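Local coordinates for UPF0403 protein yphP (Bacillus subtilis, PDB 3FHK), which removes bacillithiol from mixed disulfides formed on proteins under oxidative stress and has disulfide isomerase activity, using a CXC motif in a thioredoxin-like fold, at residues A[93-96]-A[97-100]; A[122-125]-A[126-130]. The protein carries 2 engineered substitutions. One frame throughout, in Å; residues are numbered along the deposited sequence. Where two conformers were deposited one is given.

Contact 1: A[93-96]-A[97-100]. With SO4 (sulfate ion), chain F.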
ATOM      1  N   THR A  93      14.032 -23.049  -5.605  1.00 34.64           N
ATOM      2  CA  THR A  93      15.272 -22.617  -6.263  1.00 43.71           C
ATOM      3  C   THR A  93      16.541 -22.902  -5.443  1.00 35.83           C
ATOM      4  O   THR A  93      17.574 -23.244  -6.022  1.00 38.13           O
ATOM      5  CB  THR A  93      15.231 -21.152  -6.838  1.00 35.44           C
ATOM      6  OG1 THR A  93      16.167 -20.301  -6.165  1.00 42.34           O
ATOM      7  CG2 THR A  93      13.840 -20.576  -6.773  1.00 26.95           C
ATOM      8  N   ALA A  94      16.458 -22.782  -4.115  1.00 29.07           N
ATOM      9  CA  ALA A  94      17.581 -23.140  -3.234  1.00 35.83           C
ATOM     10  C   ALA A  94      17.977 -24.609  -3.400  1.00 33.99           C
ATOM     11  O   ALA A  94      19.154 -24.950  -3.414  1.00 42.87           O
ATOM     12  CB  ALA A  94      17.250 -22.840  -1.760  1.00 23.94           C
ATOM     13  N   LYS A  95      16.972 -25.466  -3.533  1.00 32.96           N
ATOM     14  CA  LYS A  95      17.169 -26.885  -3.807  1.00 32.04           C
ATOM     15  C   LYS A  95      17.759 -27.155  -5.207  1.00 33.35           C
ATOM     16  O   LYS A  95      18.666 -27.964  -5.354  1.00 35.71           O
ATOM     17  CB  LYS A  95      15.844 -27.635  -3.615  1.00 37.17           C
ATOM     18  CG  LYS A  95      15.880 -29.108  -3.976  1.00 46.72           C
ATOM     19  CD  LYS A  95      16.995 -29.822  -3.244  1.00 56.11           C
ATOM     20  CE  LYS A  95      16.889 -29.603  -1.750  1.00 62.01           C
ATOM     21  NZ  LYS A  95      17.756 -30.557  -1.004  1.00 66.47           N
ATOM     22  N   MET A  96      17.239 -26.486  -6.228  0.50 33.88           N
ATOM     23  CA  MET A  96      17.803 -26.648  -7.562  0.50 35.97           C
ATOM     24  C   MET A  96      19.271 -26.223  -7.573  0.50 42.02           C
ATOM     25  O   MET A  96      20.127 -26.908  -8.136  0.50 45.34           O
ATOM     26  CB  MET A  96      17.007 -25.856  -8.601  0.50 33.65           C
ATOM     27  CG  MET A  96      17.391 -26.157 -10.042  0.50 31.84           C
ATOM     28  SD  MET A  96      17.382 -27.922 -10.431  0.50 20.08           S
ATOM     29  CE  MET A  96      18.221 -27.900 -11.993  0.50 35.97           C
ATOM     30  N   ARG A  97      19.561 -25.098  -6.928  1.00 40.32           N
ATOM     31  CA  ARG A  97      20.915 -24.556  -6.930  1.00 36.59           C
ATOM     32  C   ARG A  97      21.928 -25.496  -6.270  1.00 40.13           C
ATOM     33  O   ARG A  97      23.101 -25.494  -6.633  1.00 44.31           O
ATOM     34  CB  ARG A  97      20.951 -23.139  -6.332  1.00 35.32           C
ATOM     35  CG  ARG A  97      20.312 -22.054  -7.253  1.00 36.06           C
ATOM     36  CD  ARG A  97      20.140 -20.717  -6.514  1.00 37.14           C
ATOM     37  NE  ARG A  97      19.859 -19.617  -7.427  1.00 31.38           N
ATOM     38  CZ  ARG A  97      19.396 -18.421  -7.058  1.00 35.57           C
ATOM     39  NH1 ARG A  97      19.137 -18.151  -5.781  1.00 31.37           N
ATOM     40  NH2 ARG A  97      19.167 -17.489  -7.975  1.00 31.13           N
ATOM     41  N   GLU A  98      21.469 -26.319  -5.331  1.00 41.35           N
ATOM     42  CA  GLU A  98      22.338 -27.302  -4.695  1.00 43.29           C
ATOM     43  C   GLU A  98      22.980 -28.245  -5.712  1.00 42.97           C
ATOM     44  O   GLU A  98      24.051 -28.799  -5.460  1.00 45.51           O
ATOM     45  CB  GLU A  98      21.564 -28.118  -3.665  1.00 52.00           C
ATOM     46  CG  GLU A  98      21.285 -27.398  -2.360  1.00 59.06           C
ATOM     47  CD  GLU A  98      20.508 -28.268  -1.393  1.00 64.33           C
ATOM     48  OE1 GLU A  98      20.338 -29.469  -1.687  1.00 68.53           O
ATOM     49  OE2 GLU A  98      20.062 -27.757  -0.346  1.00 69.30           O
ATOM     50  N   TYR A  99      22.317 -28.428  -6.851  1.00 37.18           N
ATOM     51  CA  TYR A  99      22.792 -29.331  -7.898  1.00 37.92           C
ATOM     52  C   TYR A  99      23.803 -28.658  -8.826  1.00 47.18           C
ATOM     53  O   TYR A  99      24.525 -29.340  -9.555  1.00 49.16           O
ATOM     54  CB  TYR A  99      21.611 -29.847  -8.736  1.00 35.98           C
ATOM     55  CG  TYR A  99      20.678 -30.791  -8.005  1.00 35.32           C
ATOM     56  CD1 TYR A  99      20.860 -32.170  -8.058  1.00 41.17           C
ATOM     57  CD2 TYR A  99      19.629 -30.302  -7.248  1.00 33.31           C
ATOM     58  CE1 TYR A  99      20.010 -33.036  -7.375  1.00 39.22           C
ATOM     59  CE2 TYR A  99      18.780 -31.151  -6.562  1.00 37.17           C
ATOM     60  CZ  TYR A  99      18.967 -32.513  -6.633  1.00 39.29           C
ATOM     61  OH  TYR A  99      18.103 -33.339  -5.953  1.00 46.41           O
ATOM     62  N   PHE A 100      23.836 -27.325  -8.812  1.00 41.50           N
ATOM     63  CA  PHE A 100      24.700 -26.564  -9.715  1.00 39.86           C
ATOM     64  C   PHE A 100      26.096 -26.406  -9.103  1.00 36.86           C
ATOM     65  O   PHE A 100      26.545 -25.290  -8.851  1.00 43.36           O
ATOM     66  CB  PHE A 100      24.113 -25.173 -10.023  1.00 34.74           C
ATOM     67  CG  PHE A 100      22.754 -25.199 -10.695  1.00 39.27           C
ATOM     68  CD1 PHE A 100      22.250 -26.373 -11.257  1.00 31.68           C
ATOM     69  CD2 PHE A 100      21.997 -24.034 -10.792  1.00 36.04           C
ATOM     70  CE1 PHE A 100      21.015 -26.390 -11.876  1.00 31.84           C
ATOM     71  CE2 PHE A 100      20.753 -24.037 -11.426  1.00 40.36           C
ATOM     72  CZ  PHE A 100      20.258 -25.214 -11.969  1.00 35.82           C
TER
HETATM   73  S   SO4 F 146      17.788 -14.727  -5.848  1.00 47.36           S
HETATM   74  O1  SO4 F 146      18.538 -13.760  -5.055  1.00 47.96           O
HETATM   75  O2  SO4 F 146      16.483 -14.150  -6.151  1.00 55.22           O
HETATM   76  O3  SO4 F 146      18.555 -14.971  -7.070  1.00 45.66           O
HETATM   77  O4  SO4 F 146      17.560 -15.989  -5.131  1.00 38.99           O
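Arg97 lies alongside Thr93, one helical turn back, and its side chain can be followed outward from the backbone. CB and then CG lie against Thr93 O, the same carbonyl that accepts Arg97 N at 2.9 Å. With CG anti to the carbonyl carbon (chi1 -72°) and the chain extended from there to NE, CD comes near both that oxygen and Thr93 OG1, and NE then passes OG1. At the end, Thr93 OG1 sits over one face of the guanidinium, 3.7 Å from Arg97 NH1, a contact and no hydrogen bond. The guanidinium offers its edge to a sulfate, probably from the crystallisation liquor: Arg97 NH2 reaches sulfate O3 at 2.7 Å with an N-H...O angle of 168°, and NH1 reaches O4 at 2.8 Å. NH2 also makes a weak bond to Ser106 O. Arginine suits the place because its long apolar stem can run alongside Thr93 and still deliver two N-H groups to one anion.

This is the last turn of helix 90-97 in a thioredoxin-superfamily domain, where a type I beta turn, Arg97 to Phe100, takes over; Tyr99 N returns to Met96 O. On the buried side Met96 packs between helix and sheet. In the conformer described here its SD stands oblique to two rings in Met-aromatic contacts, 5.4 Å from the Tyr99 centroid and 5.0 Å from that of Phe100. Met96 also touches Met41 and Val50. The Tyr99 ring turns its edge to Lys95 O, while its OH bonds Glu42 on helix 34-43. At the outer side the lysine chain, bent at chi2 and chi3, folds back so that Lys95 NZ forms a salt bridge with Glu98 OE1 at 2.9 Å, on the syn side but tilted well out of the carboxylate plane.

Contact 2: A[122-125]-A[126-130]; sequences IPRH and EIEGH
Arg124 and Glu128 form a salt bridge across a tight turn in the loop that joins strand 117-122 to helix 132-146 of this thioredoxin-like domain. Arg124 NE donates to Glu128 OE1 at 3.0 Å, reaching it from above the carboxylate plane, and Arg124 NH2 adds a weak bond to Glu128 OE2; the two flat groups stand 79° apart, so this is not a coplanar pairing. Both side chains are extended, and Arg124, its CG anti to the backbone N (chi1 -180°), runs past the catalytic Cys56 and Cys58 and touches both. NH1 turns to Ser107 O. An alanine here would remove these bonds and is likely to leave Glu128 without its charged mate and to open a gap beside the two cysteines.

The next shell is backbone. Arg124 O accepts two N-H groups, Glu128 N at 2.8 Å and Ile127 N; the first of these bonds probably helps to place Glu128 within reach of the arginine. Ser106 OG receives Arg124 N. Beneath, Ile122 CG2 meets Ile127 CG1 at 3.6 Å, the side chains crossing at about a right angle; branched apolar residues suit this buried floor, where Ile127 also packs on Leu62 of helix 57-73 and on Ile135. A type II beta turn from Ile127 to His130 follows, with Gly129 at positive phi (79°). It brings the His130 ring back, ND1 bonding Glu134 OE1 while His130 NE2 donates to His125 O at 3.0 Å. A water donates to that same His125 O and to Glu128 O.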
ATOM      1  N   ILE A 122      24.624 -20.618 -17.727  1.00 28.06           N
ATOM      2  CA  ILE A 122      24.517 -19.236 -18.162  1.00 30.70           C
ATOM      3  C   ILE A 122      24.113 -18.374 -16.978  1.00 33.01           C
ATOM      4  O   ILE A 122      22.937 -18.269 -16.661  1.00 26.32           O
ATOM      5  CB  ILE A 122      23.476 -19.071 -19.273  1.00 34.73           C
ATOM      6  CG1 ILE A 122      23.779 -20.028 -20.430  1.00 33.65           C
ATOM      7  CG2 ILE A 122      23.449 -17.623 -19.765  1.00 31.22           C
ATOM      8  CD1 ILE A 122      22.689 -20.063 -21.483  1.00 28.06           C
ATOM      9  N   PRO A 123      25.098 -17.771 -16.304  1.00 37.34           N
ATOM     10  CA  PRO A 123      24.774 -16.960 -15.132  1.00 37.84           C
ATOM     11  C   PRO A 123      24.142 -15.641 -15.562  1.00 33.38           C
ATOM     12  O   PRO A 123      24.165 -15.300 -16.745  1.00 38.89           O
ATOM     13  CB  PRO A 123      26.139 -16.709 -14.496  1.00 34.95           C
ATOM     14  CG  PRO A 123      27.094 -16.765 -15.637  1.00 41.70           C
ATOM     15  CD  PRO A 123      26.533 -17.737 -16.636  1.00 38.31           C
ATOM     16  N   ARG A 124      23.593 -14.908 -14.605  1.00 30.61           N
ATOM     17  CA  ARG A 124      22.985 -13.616 -14.890  1.00 36.68           C
ATOM     18  C   ARG A 124      23.864 -12.674 -15.726  1.00 36.64           C
ATOM     19  O   ARG A 124      23.363 -11.990 -16.613  1.00 39.61           O
ATOM     20  CB  ARG A 124      22.553 -12.923 -13.598  1.00 27.25           C
ATOM     21  CG  ARG A 124      21.915 -11.576 -13.875  1.00 40.04           C
ATOM     22  CD  ARG A 124      21.679 -10.766 -12.603  1.00 45.45           C
ATOM     23  NE  ARG A 124      21.290  -9.395 -12.924  1.00 45.29           N
ATOM     24  CZ  ARG A 124      20.040  -8.943 -12.904  1.00 48.99           C
ATOM     25  NH1 ARG A 124      19.045  -9.749 -12.561  1.00 45.43           N
ATOM     26  NH2 ARG A 124      19.784  -7.680 -13.217  1.00 53.95           N
ATOM     27  N   HIS A 125      25.169 -12.645 -15.462  1.00 36.60           N
ATOM     28  CA  HIS A 125      26.047 -11.697 -16.154  1.00 30.78           C
ATOM     29  C   HIS A 125      26.268 -12.065 -17.615  1.00 35.26           C
ATOM     30  O   HIS A 125      26.789 -11.269 -18.390  1.00 40.64           O
ATOM     31  CB  HIS A 125      27.380 -11.506 -15.414  1.00 38.12           C
ATOM     32  CG  HIS A 125      28.318 -12.670 -15.525  1.00 36.82           C
ATOM     33  ND1 HIS A 125      28.528 -13.558 -14.492  1.00 35.90           N
ATOM     34  CD2 HIS A 125      29.118 -13.076 -16.541  1.00 35.59           C
ATOM     35  CE1 HIS A 125      29.409 -14.470 -14.870  1.00 39.56           C
ATOM     36  NE2 HIS A 125      29.781 -14.200 -16.107  1.00 44.57           N
ATOM     37  N   GLU A 126      25.838 -13.266 -17.987  1.00 36.82           N
ATOM     38  CA  GLU A 126      25.947 -13.740 -19.359  1.00 42.63           C
ATOM     39  C   GLU A 126      24.653 -13.395 -20.072  1.00 41.88           C
ATOM     40  O   GLU A 126      24.511 -13.582 -21.287  1.00 46.45           O
ATOM     41  CB  GLU A 126      26.161 -15.251 -19.374  1.00 50.72           C
ATOM     42  CG  GLU A 126      27.253 -15.723 -20.308  1.00 63.74           C
ATOM     43  CD  GLU A 126      28.634 -15.539 -19.722  1.00 73.44           C
ATOM     44  OE1 GLU A 126      29.203 -16.531 -19.221  1.00 81.44           O
ATOM     45  OE2 GLU A 126      29.147 -14.403 -19.750  1.00 79.58           O
ATOM     46  N   ILE A 127      23.708 -12.878 -19.298  1.00 33.55           N
ATOM     47  CA  ILE A 127      22.389 -12.535 -19.805  1.00 33.11           C
ATOM     48  C   ILE A 127      22.166 -11.026 -19.798  1.00 40.04           C
ATOM     49  O   ILE A 127      21.912 -10.421 -20.838  1.00 43.01           O
ATOM     50  CB  ILE A 127      21.282 -13.211 -18.974  1.00 30.05           C
ATOM     51  CG1 ILE A 127      21.431 -14.735 -19.044  1.00 31.20           C
ATOM     52  CG2 ILE A 127      19.892 -12.749 -19.451  1.00 28.39           C
ATOM     53  CD1 ILE A 127      20.364 -15.515 -18.262  1.00 34.22           C
ATOM     54  N   GLU A 128      22.256 -10.427 -18.617  1.00 33.09           N
ATOM     55  CA  GLU A 128      22.106  -8.989 -18.485  1.00 33.84           C
ATOM     56  C   GLU A 128      23.139  -8.266 -19.327  1.00 40.80           C
ATOM     57  O   GLU A 128      24.291  -8.692 -19.408  1.00 41.72           O
ATOM     58  CB  GLU A 128      22.264  -8.574 -17.028  1.00 44.37           C
ATOM     59  CG  GLU A 128      22.323  -7.071 -16.820  1.00 47.51           C
ATOM     60  CD  GLU A 128      22.106  -6.704 -15.372  1.00 69.28           C
ATOM     61  OE1 GLU A 128      22.780  -7.295 -14.499  1.00 67.10           O
ATOM     62  OE2 GLU A 128      21.253  -5.831 -15.106  1.00 84.71           O
ATOM     63  N   GLY A 129      22.718  -7.168 -19.952  1.00 38.51           N
ATOM     64  CA  GLY A 129      23.613  -6.362 -20.758  1.00 37.92           C
ATOM     65  C   GLY A 129      23.888  -6.912 -22.145  1.00 44.89           C
ATOM     66  O   GLY A 129      24.522  -6.243 -22.953  1.00 54.35           O
ATOM     67  N   HIS A 130      23.421  -8.127 -22.428  1.00 38.30           N
ATOM     68  CA  HIS A 130      23.556  -8.715 -23.765  1.00 41.44           C
ATOM     69  C   HIS A 130      22.221  -8.639 -24.505  1.00 38.95           C
ATOM     70  O   HIS A 130      21.196  -8.305 -23.912  1.00 39.07           O
ATOM     71  CB  HIS A 130      24.006 -10.180 -23.679  1.00 29.04           C
ATOM     72  CG  HIS A 130      25.225 -10.384 -22.845  1.00 37.89           C
ATOM     73  ND1 HIS A 130      26.468 -10.625 -23.387  1.00 46.37           N
ATOM     74  CD2 HIS A 130      25.398 -10.361 -21.500  1.00 31.04           C
ATOM     75  CE1 HIS A 130      27.353 -10.749 -22.414  1.00 45.16           C
ATOM     76  NE2 HIS A 130      26.729 -10.591 -21.262  1.00 41.05           N
TER
HETATM   77  O   HOH W   1      26.847  -8.400 -17.680  1.00 41.49           O

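How the contacts relate
Both contacts are local and partly buried, each a mixture of buried apolar residues and polar ones nearer solvent, and each closes with a beta turn, type I in contact 1 and type II in contact 2. They hold different elements: 93-100 ends helix 90-97 against helix 34-43 and the sheet, whereas 122-130 leads from edge strand 117-122 to helix 132-146. Contact 1 buries a methionine and a phenylalanine; contact 2 has a floor of isoleucines. Each has an arginine, and both arginines reach the 106-107 loop, but the one in contact 2 touches the catalytic cysteines while that of contact 1 stays about 10 Å from Cys56, side chain to side chain.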